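Local coordinates for sensor protein (PDB 2X7X), which binds beta-D-fructose in this periplasmic domain of a hybrid two-component sensor and probably signals as a histidine kinase that regulates transcription, at residues D109-N119 with P142-A153; L66-T77 with I88-S99. One frame throughout, in Å; residues are numbered along the deposited sequence.

Interaction 1: D109-N119 with P142-A153; sequences DNYEIGRSVGN and PAMERHQGFMAA. With FRU (beta-D-fructofuranose), chain E.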
loop_
_atom_site.group_PDB
_atom_site.type_symbol
_atom_site.label_atom_id
_atom_site.label_comp_id
_atom_site.label_asym_id
_atom_site.label_seq_id
_atom_site.Cartn_x
_atom_site.Cartn_y
_atom_site.Cartn_z
ATOM N N ASP A 109 7.348 10.103 15.857
ATOM C CA ASP A 109 8.480 10.163 16.800
ATOM C C ASP A 109 9.838 10.009 16.107
ATOM O O ASP A 109 10.228 8.910 15.698
ATOM C CB ASP A 109 8.342 9.136 17.924
ATOM C CG ASP A 109 9.332 9.372 19.057
ATOM O OD1 ASP A 109 9.123 8.799 20.146
ATOM O OD2 ASP A 109 10.310 10.135 18.884
ATOM N N ASN A 110 10.567 11.113 16.008
ATOM C CA ASN A 110 11.832 11.101 15.293
ATOM C C ASN A 110 12.917 10.335 16.021
ATOM O O ASN A 110 13.816 9.779 15.386
ATOM C CB ASN A 110 12.261 12.525 14.898
ATOM C CG ASN A 110 11.450 13.063 13.720
ATOM O OD1 ASN A 110 11.694 12.706 12.574
ATOM N ND2 ASN A 110 10.465 13.888 14.005
ATOM N N TYR A 111 12.826 10.283 17.348
ATOM C CA TYR A 111 13.818 9.579 18.151
ATOM C C TYR A 111 13.703 8.083 17.867
ATOM O O TYR A 111 14.700 7.403 17.613
ATOM C CB TYR A 111 13.608 9.871 19.630
ATOM C CG TYR A 111 14.652 9.297 20.565
ATOM C CD1 TYR A 111 14.557 7.988 21.039
ATOM C CD2 TYR A 111 15.724 10.071 21.002
ATOM C CE1 TYR A 111 15.515 7.463 21.910
ATOM C CE2 TYR A 111 16.680 9.549 21.875
ATOM C CZ TYR A 111 16.563 8.250 22.322
ATOM O OH TYR A 111 17.502 7.745 23.188
ATOM N N GLU A 112 12.473 7.587 17.888
ATOM C CA GLU A 112 12.201 6.192 17.608
ATOM C C GLU A 112 12.589 5.780 16.195
ATOM O O GLU A 112 13.035 4.658 15.974
ATOM C CB GLU A 112 10.733 5.877 17.879
ATOM C CG GLU A 112 10.472 5.597 19.352
ATOM C CD GLU A 112 11.376 4.497 19.911
ATOM O OE1 GLU A 112 11.905 4.692 21.029
ATOM O OE2 GLU A 112 11.572 3.456 19.219
ATOM N N ILE A 113 12.419 6.691 15.243
ATOM C CA ILE A 113 12.882 6.455 13.870
ATOM C C ILE A 113 14.404 6.273 13.830
ATOM O O ILE A 113 14.894 5.340 13.209
ATOM C CB ILE A 113 12.387 7.543 12.890
ATOM C CG1 ILE A 113 10.891 7.393 12.703
ATOM C CG2 ILE A 113 13.063 7.407 11.546
ATOM C CD1 ILE A 113 10.232 8.569 12.070
ATOM N N GLY A 114 15.128 7.133 14.537
ATOM C CA GLY A 114 16.572 7.032 14.616
ATOM C C GLY A 114 16.951 5.689 15.196
ATOM O O GLY A 114 17.805 4.967 14.651
ATOM N N ARG A 115 16.292 5.350 16.298
ATOM C CA ARG A 115 16.496 4.084 16.975
ATOM C C ARG A 115 16.307 2.937 16.002
ATOM O O ARG A 115 17.193 2.092 15.867
ATOM C CB ARG A 115 15.518 3.974 18.117
ATOM C CG ARG A 115 15.899 2.993 19.183
ATOM C CD ARG A 115 14.623 2.433 19.817
ATOM N NE ARG A 115 14.901 1.822 21.101
ATOM C CZ ARG A 115 15.320 2.504 22.163
ATOM N NH1 ARG A 115 15.551 1.873 23.314
ATOM N NH2 ARG A 115 15.497 3.822 22.070
ATOM N N SER A 116 15.168 2.928 15.304
ATOM C CA SER A 116 14.898 1.958 14.246
ATOM C C SER A 116 15.978 1.905 13.161
ATOM O O SER A 116 16.313 0.821 12.666
ATOM C CB SER A 116 13.578 2.275 13.573
ATOM O OG SER A 116 12.508 2.071 14.440
ATOM N N VAL A 117 16.495 3.066 12.762
ATOM C CA VAL A 117 17.527 3.121 11.748
ATOM C C VAL A 117 18.787 2.452 12.270
ATOM O O VAL A 117 19.390 1.645 11.582
ATOM C CB VAL A 117 17.833 4.560 11.329
ATOM C CG1 VAL A 117 19.190 4.648 10.666
ATOM C CG2 VAL A 117 16.783 5.052 10.408
ATOM N N GLY A 118 19.195 2.794 13.488
ATOM C CA GLY A 118 20.360 2.159 14.098
ATOM C C GLY A 118 20.202 0.652 14.228
ATOM O O GLY A 118 21.149 -0.089 13.945
ATOM N N ASN A 119 19.011 0.192 14.638
ATOM C CA ASN A 119 18.794 -1.244 14.782
ATOM C C ASN A 119 18.846 -1.958 13.433
ATOM O O ASN A 119 19.427 -3.031 13.329
ATOM C CB ASN A 119 17.497 -1.590 15.538
ATOM C CG ASN A 119 17.600 -1.368 17.068
ATOM O OD1 ASN A 119 18.684 -1.387 17.660
ATOM N ND2 ASN A 119 16.451 -1.132 17.695
ATOM N N PRO A 142 13.807 17.320 14.197
ATOM C CA PRO A 142 13.980 15.973 13.665
ATOM C C PRO A 142 15.453 15.588 13.499
ATOM O O PRO A 142 15.815 14.484 13.868
ATOM C CB PRO A 142 13.220 16.013 12.340
ATOM C CG PRO A 142 12.217 17.092 12.531
ATOM C CD PRO A 142 12.930 18.131 13.333
ATOM N N ALA A 143 16.310 16.485 13.011
ATOM C CA ALA A 143 17.748 16.148 12.906
ATOM C C ALA A 143 18.362 15.762 14.265
ATOM O O ALA A 143 19.121 14.795 14.352
ATOM C CB ALA A 143 18.543 17.277 12.274
ATOM N N MET A 144 18.032 16.524 15.304
ATOM C CA MET A 144 18.498 16.255 16.655
ATOM C C MET A 144 18.122 14.838 17.083
ATOM O O MET A 144 18.990 14.038 17.457
ATOM C CB MET A 144 17.879 17.248 17.647
ATOM C CG MET A 144 18.500 18.638 17.666
ATOM S SD MET A 144 17.488 19.847 18.590
ATOM C CE MET A 144 18.375 21.326 18.100
ATOM N N GLU A 145 16.817 14.548 17.032
ATOM C CA GLU A 145 16.282 13.277 17.488
ATOM C C GLU A 145 16.721 12.124 16.585
ATOM O O GLU A 145 17.179 11.092 17.090
ATOM C CB GLU A 145 14.768 13.347 17.646
ATOM C CG GLU A 145 14.348 14.153 18.848
ATOM C CD GLU A 145 12.899 14.616 18.811
ATOM O OE1 GLU A 145 12.027 13.901 18.248
ATOM O OE2 GLU A 145 12.634 15.716 19.364
ATOM N N ARG A 146 16.633 12.288 15.268
ATOM C CA ARG A 146 17.176 11.272 14.368
ATOM C C ARG A 146 18.609 10.871 14.731
ATOM O O ARG A 146 19.004 9.722 14.538
ATOM C CB ARG A 146 17.055 11.688 12.901
ATOM C CG ARG A 146 15.653 11.460 12.365
ATOM C CD ARG A 146 15.355 12.263 11.113
ATOM N NE ARG A 146 13.918 12.373 10.905
ATOM C CZ ARG A 146 13.327 12.786 9.779
ATOM N NH1 ARG A 146 14.055 13.118 8.710
ATOM N NH2 ARG A 146 11.993 12.884 9.735
ATOM N N HIS A 147 19.376 11.798 15.286
ATOM C CA HIS A 147 20.738 11.466 15.695
ATOM C C HIS A 147 20.771 10.782 17.055
ATOM O O HIS A 147 21.456 9.774 17.218
ATOM C CB HIS A 147 21.645 12.692 15.663
ATOM C CG HIS A 147 23.004 12.460 16.245
ATOM N ND1 HIS A 147 24.011 11.822 15.553
ATOM C CD2 HIS A 147 23.527 12.795 17.450
ATOM C CE1 HIS A 147 25.092 11.767 16.310
ATOM N NE2 HIS A 147 24.824 12.350 17.466
ATOM N N GLN A 148 20.007 11.308 18.012
ATOM C CA GLN A 148 20.024 10.806 19.390
ATOM C C GLN A 148 19.569 9.345 19.450
ATOM O O GLN A 148 20.198 8.511 20.117
ATOM C CB GLN A 148 19.129 11.656 20.291
ATOM C CG GLN A 148 19.681 13.002 20.679
ATOM C CD GLN A 148 18.584 14.006 21.105
ATOM O OE1 GLN A 148 18.801 15.221 21.066
ATOM N NE2 GLN A 148 17.405 13.501 21.505
ATOM N N GLY A 149 18.476 9.055 18.742
ATOM C CA GLY A 149 17.844 7.742 18.751
ATOM C C GLY A 149 18.760 6.740 18.107
ATOM O O GLY A 149 18.869 5.604 18.553
ATOM N N PHE A 150 19.443 7.182 17.066
ATOM C CA PHE A 150 20.391 6.344 16.366
ATOM C C PHE A 150 21.606 6.032 17.232
ATOM O O PHE A 150 22.112 4.911 17.194
ATOM C CB PHE A 150 20.810 7.041 15.079
ATOM C CG PHE A 150 22.066 6.512 14.479
ATOM C CD1 PHE A 150 22.073 5.292 13.825
ATOM C CD2 PHE A 150 23.235 7.247 14.555
ATOM C CE1 PHE A 150 23.226 4.812 13.254
ATOM C CE2 PHE A 150 24.406 6.767 13.998
ATOM C CZ PHE A 150 24.404 5.551 13.345
ATOM N N MET A 151 22.080 7.027 17.984
ATOM C CA MET A 151 23.184 6.811 18.922
ATOM C C MET A 151 22.767 5.880 20.060
ATOM O O MET A 151 23.563 5.046 20.514
ATOM C CB MET A 151 23.731 8.123 19.491
ATOM C CG MET A 151 24.474 9.001 18.469
ATOM S SD MET A 151 25.726 8.158 17.457
ATOM C CE MET A 151 27.215 8.383 18.428
ATOM N N ALA A 152 21.514 5.994 20.494
ATOM C CA ALA A 152 21.034 5.151 21.587
ATOM C C ALA A 152 21.066 3.676 21.176
ATOM O O ALA A 152 21.530 2.821 21.933
ATOM C CB ALA A 152 19.630 5.571 22.035
ATOM N N ALA A 153 20.584 3.405 19.967
ATOM C CA ALA A 153 20.524 2.062 19.418
ATOM C C ALA A 153 21.903 1.457 19.250
ATOM O O ALA A 153 22.140 0.341 19.698
ATOM C CB ALA A 153 19.783 2.058 18.079
HETATM C C1 FRU E . 10.542 17.827 4.331
HETATM C C2 FRU E . 11.693 17.261 5.143
HETATM C C3 FRU E . 11.715 15.735 5.124
HETATM C C4 FRU E . 12.129 15.404 6.545
HETATM C C5 FRU E . 11.366 16.466 7.325
HETATM C C6 FRU E . 11.929 16.790 8.707
HETATM O O1 FRU E . 10.765 19.212 4.083
HETATM O O2 FRU E . 12.914 17.829 4.656
HETATM O O3 FRU E . 12.590 15.199 4.121
HETATM O O4 FRU E . 11.790 14.066 6.926
HETATM O O5 FRU E . 11.505 17.629 6.504
HETATM O O6 FRU E . 11.047 17.710 9.381
HETATM O O HOH W 1 9.843 14.322 17.102
HETATM O O HOH W 2 20.094 -1.497 20.162
#
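Asn110 and Arg146 each set CG beside their own backbone N (chi1 -75° for Asn110), and the extended chain of Arg146 then carries its guanidinium to the Asn110 amide. The grip is side-on and falls on a single oxygen: Arg146 NE donates to Asn110 OD1 at 2.8 Å, and Arg146 NH2 donates to that same OD1 at 2.9 Å. NH2 approaches in the carbonyl plane, whereas NE is tilted from it. Along the neighbouring edge, which shares NH2, NH1 and NH2 both donate to O4 of fructose, with NH1 to O4 at 3.0 Å. Asn110 thus serves as a second-shell residue whose two-pronged bond probably limits rotation of the sugar-binding guanidinium, and its ND2 is hydrogen-bonded to Tyr245 OH. In this periplasmic-binding-protein fold helix 110-124 precedes strand 128-135 along the chain and helix 141-155 follows it; the two helices pack on each other, their axes crossing at -43° with a closest approach of 6.3 Å. Gly114 and Gly149 lie at the crossing, where backbone meets backbone through CA-H...O contacts such as Gly149 CA to Tyr111 O at 3.4 Å. Tyr111 fits as a knob among Glu145, Gln148, Gly149 and Ala152. Gly149 CA sits 3.6 Å from the Tyr111 ring centroid, only 5° off the normal, a CH-pi contact over the face. Further along, Phe150 offers its ring edge to Gly118, CD1 standing 3.6 Å from Gly118 CA.

Interaction 2: L66-T77 with I88-S99; sequences LIISANEAAPMT and IPVILVDRKILS. With FRU (beta-D-fructofuranose), chain E.
Leu66, Ile67 and Ile68 pair with Val90, Ile91 and Leu92 in parallel register, and four backbone bonds document the ladder. Leu66 N donates to Pro89 O, Ile91 N to Leu66 O at 2.7 Å, Ile68 N to Ile91 O, and Val93 N to Ile68 O. All four are nearly straight at the hydrogen; the first three also lie close to the C=O axis, while Val93 N is tilted 29° from the carbonyl plane of Ile68. Beyond the last of these bonds, side chains and water contribute as well. One water donates to Ile68 O and Arg95 O and accepts from Ala70 N, and Ser69 OG donates to Asp94 OD2 at 3.2 Å. Asp94 OD1 accepts from fructose O6 at 2.6 Å and is also hydrogen-bonded to Tyr245 OH, while OD2 forms a salt bridge with Arg20. The extended chain of Arg95 lets NE donate to fructose O6 at 2.9 Å, with an N-H...O angle of 165°, as NH1 meets a lone pair of Asn71 O in the carbonyl plane at 3.1 Å. A leucine at Arg95 would probably leave fructose O6 and Asn71 O without these donors. Thr77 OG1 donates to Ala73 O and accepts from Leu98 N at 3.0 Å, tying the loop to helix 73-85. That helix is the crossover of a beta-alpha-beta unit, whose strand 65-68 lies between strands 8-13 and 90-93; Ile67 and Ile91 face helix 249-260, and Ile68 faces helix 48-60.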
loop_
_atom_site.group_PDB
_atom_site.type_symbol
_atom_site.label_atom_id
_atom_site.label_comp_id
_atom_site.label_asym_id
_atom_site.label_seq_id
_atom_site.Cartn_x
_atom_site.Cartn_y
_atom_site.Cartn_z
ATOM N N LEU A 66 -3.357 28.749 13.426
ATOM C CA LEU A 66 -2.035 28.690 12.815
ATOM C C LEU A 66 -1.427 27.289 12.878
ATOM O O LEU A 66 -1.308 26.699 13.951
ATOM C CB LEU A 66 -1.105 29.712 13.470
ATOM C CG LEU A 66 0.252 29.897 12.792
ATOM C CD1 LEU A 66 0.638 31.365 12.742
ATOM C CD2 LEU A 66 1.328 29.069 13.484
ATOM N N ILE A 67 -1.058 26.772 11.710
ATOM C CA ILE A 67 -0.314 25.520 11.598
ATOM C C ILE A 67 1.117 25.844 11.189
ATOM O O ILE A 67 1.354 26.422 10.126
ATOM C CB ILE A 67 -0.959 24.540 10.577
ATOM C CG1 ILE A 67 -2.332 24.073 11.053
ATOM C CG2 ILE A 67 -0.087 23.307 10.378
ATOM C CD1 ILE A 67 -3.199 23.552 9.929
ATOM N N ILE A 68 2.067 25.473 12.040
ATOM C CA ILE A 68 3.480 25.732 11.755
ATOM C C ILE A 68 4.381 24.510 11.942
ATOM O O ILE A 68 4.196 23.703 12.860
ATOM C CB ILE A 68 4.044 26.941 12.586
ATOM C CG1 ILE A 68 5.488 27.248 12.183
ATOM C CG2 ILE A 68 3.967 26.667 14.072
ATOM C CD1 ILE A 68 6.097 28.432 12.865
ATOM N N SER A 69 5.366 24.405 11.058
ATOM C CA SER A 69 6.479 23.483 11.211
ATOM C C SER A 69 7.772 24.285 11.418
ATOM O O SER A 69 8.329 24.832 10.463
ATOM C CB SER A 69 6.571 22.568 9.988
ATOM O OG SER A 69 7.879 22.026 9.871
ATOM N N ALA A 70 8.247 24.335 12.664
ATOM C CA ALA A 70 9.347 25.232 13.075
ATOM C C ALA A 70 10.735 24.894 12.506
ATOM O O ALA A 70 11.361 23.919 12.921
ATOM C CB ALA A 70 9.400 25.321 14.598
ATOM N N ASN A 71 11.216 25.736 11.589
ATOM C CA ASN A 71 12.467 25.506 10.837
ATOM C C ASN A 71 13.649 25.058 11.682
ATOM O O ASN A 71 14.320 24.082 11.356
ATOM C CB ASN A 71 12.854 26.747 10.036
ATOM C CG ASN A 71 14.063 26.516 9.150
ATOM O OD1 ASN A 71 14.013 25.726 8.219
ATOM N ND2 ASN A 71 15.147 27.220 9.425
ATOM N N GLU A 72 13.914 25.806 12.743
ATOM C CA GLU A 72 14.851 25.408 13.768
ATOM C C GLU A 72 14.134 25.684 15.068
ATOM O O GLU A 72 13.289 26.569 15.113
ATOM C CB GLU A 72 16.146 26.207 13.678
ATOM C CG GLU A 72 16.806 26.118 12.318
ATOM C CD GLU A 72 18.257 26.532 12.322
ATOM O OE1 GLU A 72 18.610 27.461 11.568
ATOM O OE2 GLU A 72 19.053 25.927 13.073
ATOM N N ALA A 73 14.461 24.930 16.113
ATOM C CA ALA A 73 13.715 24.977 17.375
ATOM C C ALA A 73 13.880 26.278 18.154
ATOM O O ALA A 73 12.893 26.934 18.497
ATOM C CB ALA A 73 14.082 23.786 18.255
ATOM N N ALA A 74 15.129 26.637 18.425
ATOM C CA ALA A 74 15.454 27.815 19.219
ATOM C C ALA A 74 14.962 29.152 18.621
ATOM O O ALA A 74 14.206 29.871 19.284
ATOM C CB ALA A 74 16.971 27.864 19.515
ATOM N N PRO A 75 15.373 29.482 17.369
ATOM C CA PRO A 75 15.018 30.784 16.813
ATOM C C PRO A 75 13.525 30.983 16.644
ATOM O O PRO A 75 13.055 32.112 16.726
ATOM C CB PRO A 75 15.700 30.781 15.447
ATOM C CG PRO A 75 16.812 29.790 15.584
ATOM C CD PRO A 75 16.222 28.716 16.436
ATOM N N MET A 76 12.776 29.912 16.434
ATOM C CA MET A 76 11.350 30.069 16.196
ATOM C C MET A 76 10.503 30.086 17.470
ATOM O O MET A 76 9.325 30.464 17.432
ATOM C CB MET A 76 10.846 28.993 15.234
ATOM C CG MET A 76 9.935 29.547 14.136
ATOM S SD MET A 76 10.739 30.846 13.140
ATOM C CE MET A 76 12.271 30.046 12.717
ATOM N N THR A 77 11.093 29.682 18.591
ATOM C CA THR A 77 10.359 29.622 19.858
ATOM C C THR A 77 9.721 30.972 20.230
ATOM O O THR A 77 8.508 31.039 20.396
ATOM C CB THR A 77 11.220 29.034 21.016
ATOM O OG1 THR A 77 11.535 27.668 20.724
ATOM C CG2 THR A 77 10.470 29.093 22.352
ATOM N N ILE A 88 -4.075 33.446 19.548
ATOM C CA ILE A 88 -4.261 32.578 18.359
ATOM C C ILE A 88 -3.868 31.112 18.624
ATOM O O ILE A 88 -2.770 30.848 19.095
ATOM C CB ILE A 88 -3.478 33.089 17.126
ATOM C CG1 ILE A 88 -3.984 34.470 16.688
ATOM C CG2 ILE A 88 -3.626 32.120 15.961
ATOM C CD1 ILE A 88 -3.071 35.188 15.687
ATOM N N PRO A 89 -4.766 30.153 18.316
ATOM C CA PRO A 89 -4.411 28.749 18.560
ATOM C C PRO A 89 -3.378 28.214 17.551
ATOM O O PRO A 89 -3.544 28.385 16.341
ATOM C CB PRO A 89 -5.759 28.017 18.437
ATOM C CG PRO A 89 -6.551 28.845 17.518
ATOM C CD PRO A 89 -6.110 30.281 17.721
ATOM N N VAL A 90 -2.328 27.578 18.070
ATOM C CA VAL A 90 -1.174 27.136 17.267
ATOM C C VAL A 90 -1.043 25.611 17.229
ATOM O O VAL A 90 -1.021 24.948 18.278
ATOM C CB VAL A 90 0.167 27.709 17.816
ATOM C CG1 VAL A 90 1.362 27.194 16.989
ATOM C CG2 VAL A 90 0.139 29.249 17.879
ATOM N N ILE A 91 -0.962 25.053 16.025
ATOM C CA ILE A 91 -0.660 23.626 15.881
ATOM C C ILE A 91 0.757 23.436 15.355
ATOM O O ILE A 91 1.117 23.939 14.266
ATOM C CB ILE A 91 -1.642 22.869 14.965
ATOM C CG1 ILE A 91 -3.057 22.876 15.550
ATOM C CG2 ILE A 91 -1.172 21.432 14.787
ATOM C CD1 ILE A 91 -4.114 22.280 14.635
ATOM N N LEU A 92 1.548 22.713 16.147
ATOM C CA LEU A 92 2.874 22.317 15.729
ATOM C C LEU A 92 2.794 20.999 14.983
ATOM O O LEU A 92 2.240 20.014 15.494
ATOM C CB LEU A 92 3.815 22.189 16.932
ATOM C CG LEU A 92 4.033 23.410 17.835
ATOM C CD1 LEU A 92 4.954 23.017 18.943
ATOM C CD2 LEU A 92 4.593 24.612 17.086
ATOM N N VAL A 93 3.338 20.995 13.767
ATOM C CA VAL A 93 3.468 19.773 12.981
ATOM C C VAL A 93 4.931 19.402 12.765
ATOM O O VAL A 93 5.757 20.275 12.447
ATOM C CB VAL A 93 2.789 19.891 11.589
ATOM C CG1 VAL A 93 2.810 18.545 10.899
ATOM C CG2 VAL A 93 1.365 20.323 11.736
ATOM N N ASP A 94 5.235 18.109 12.923
ATOM C CA ASP A 94 6.510 17.530 12.463
ATOM C C ASP A 94 7.731 18.068 13.235
ATOM O O ASP A 94 8.357 17.323 13.981
ATOM C CB ASP A 94 6.622 17.642 10.914
ATOM C CG ASP A 94 8.040 17.849 10.419
ATOM O OD1 ASP A 94 8.931 17.034 10.732
ATOM O OD2 ASP A 94 8.273 18.825 9.678
ATOM N N ARG A 95 8.065 19.342 13.074
ATOM C CA ARG A 95 9.135 19.939 13.864
ATOM C C ARG A 95 8.567 20.624 15.096
ATOM O O ARG A 95 7.410 21.028 15.096
ATOM C CB ARG A 95 9.930 20.919 13.029
ATOM C CG ARG A 95 10.378 20.313 11.751
ATOM C CD ARG A 95 11.524 21.059 11.135
ATOM N NE ARG A 95 11.850 20.445 9.852
ATOM C CZ ARG A 95 12.671 20.965 8.954
ATOM N NH1 ARG A 95 13.283 22.132 9.165
ATOM N NH2 ARG A 95 12.867 20.311 7.832
ATOM N N LYS A 96 9.379 20.726 16.146
ATOM C CA LYS A 96 8.936 21.245 17.449
ATOM C C LYS A 96 9.642 22.562 17.808
ATOM O O LYS A 96 10.599 22.977 17.147
ATOM C CB LYS A 96 9.265 20.248 18.573
ATOM C CG LYS A 96 8.547 18.908 18.599
ATOM C CD LYS A 96 9.373 17.984 19.498
ATOM C CE LYS A 96 8.785 16.610 19.672
ATOM N NZ LYS A 96 9.780 15.677 20.306
ATOM N N ILE A 97 9.174 23.188 18.888
ATOM C CA ILE A 97 9.863 24.319 19.508
ATOM C C ILE A 97 10.344 23.904 20.895
ATOM O O ILE A 97 10.273 22.723 21.255
ATOM C CB ILE A 97 8.979 25.588 19.576
ATOM C CG1 ILE A 97 7.677 25.315 20.330
ATOM C CG2 ILE A 97 8.703 26.123 18.177
ATOM C CD1 ILE A 97 6.895 26.561 20.691
ATOM N N LEU A 98 10.826 24.867 21.676
ATOM C CA LEU A 98 11.451 24.561 22.958
ATOM C C LEU A 98 10.642 24.979 24.184
ATOM O O LEU A 98 11.189 25.122 25.273
ATOM C CB LEU A 98 12.868 25.146 23.005
ATOM C CG LEU A 98 13.812 24.637 21.909
ATOM C CD1 LEU A 98 15.182 25.263 22.049
ATOM C CD2 LEU A 98 13.892 23.094 21.894
ATOM N N SER A 99 9.340 25.158 24.012
ATOM C CA SER A 99 8.455 25.440 25.131
ATOM C C SER A 99 7.095 24.836 24.858
ATOM O O SER A 99 6.886 24.219 23.814
ATOM C CB SER A 99 8.322 26.938 25.364
ATOM O OG SER A 99 7.647 27.539 24.282
HETATM C C1 FRU E . 10.542 17.827 4.331
HETATM C C2 FRU E . 11.693 17.261 5.143
HETATM C C3 FRU E . 11.715 15.735 5.124
HETATM C C4 FRU E . 12.129 15.404 6.545
HETATM C C5 FRU E . 11.366 16.466 7.325
HETATM C C6 FRU E . 11.929 16.790 8.707
HETATM O O1 FRU E . 10.765 19.212 4.083
HETATM O O2 FRU E . 12.914 17.829 4.656
HETATM O O3 FRU E . 12.590 15.199 4.121
HETATM O O4 FRU E . 11.790 14.066 6.926
HETATM O O5 FRU E . 11.505 17.629 6.504
HETATM O O6 FRU E . 11.047 17.710 9.381
HETATM O O HOH W 3 6.470 23.389 14.548
HETATM O O HOH W 4 12.509 22.374 14.949
#

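How the interactions relate
Interaction 2 comes first along the chain and closes before interaction 1 opens. It belongs to the six-stranded parallel sheet of one lobe, whereas the helices of interaction 1 come before and after strand 128-135 of the mixed sheet in the other lobe and pack against that sheet, Phe150 on strand 128-135 and Val117 on strand 241-244; strand 104-108 of the first sheet leads directly into helix 110-124. Their centres are about 20 Å apart, yet their edges meet: Glu145 OE2 and Lys96 NZ form a salt bridge at 3.0 Å, and Pro142 packs against Asp94 and Arg95. Both contacts touch the same fructose in the cleft between the lobes, consistent with the ligand-bound, closed state of a periplasmic binding protein.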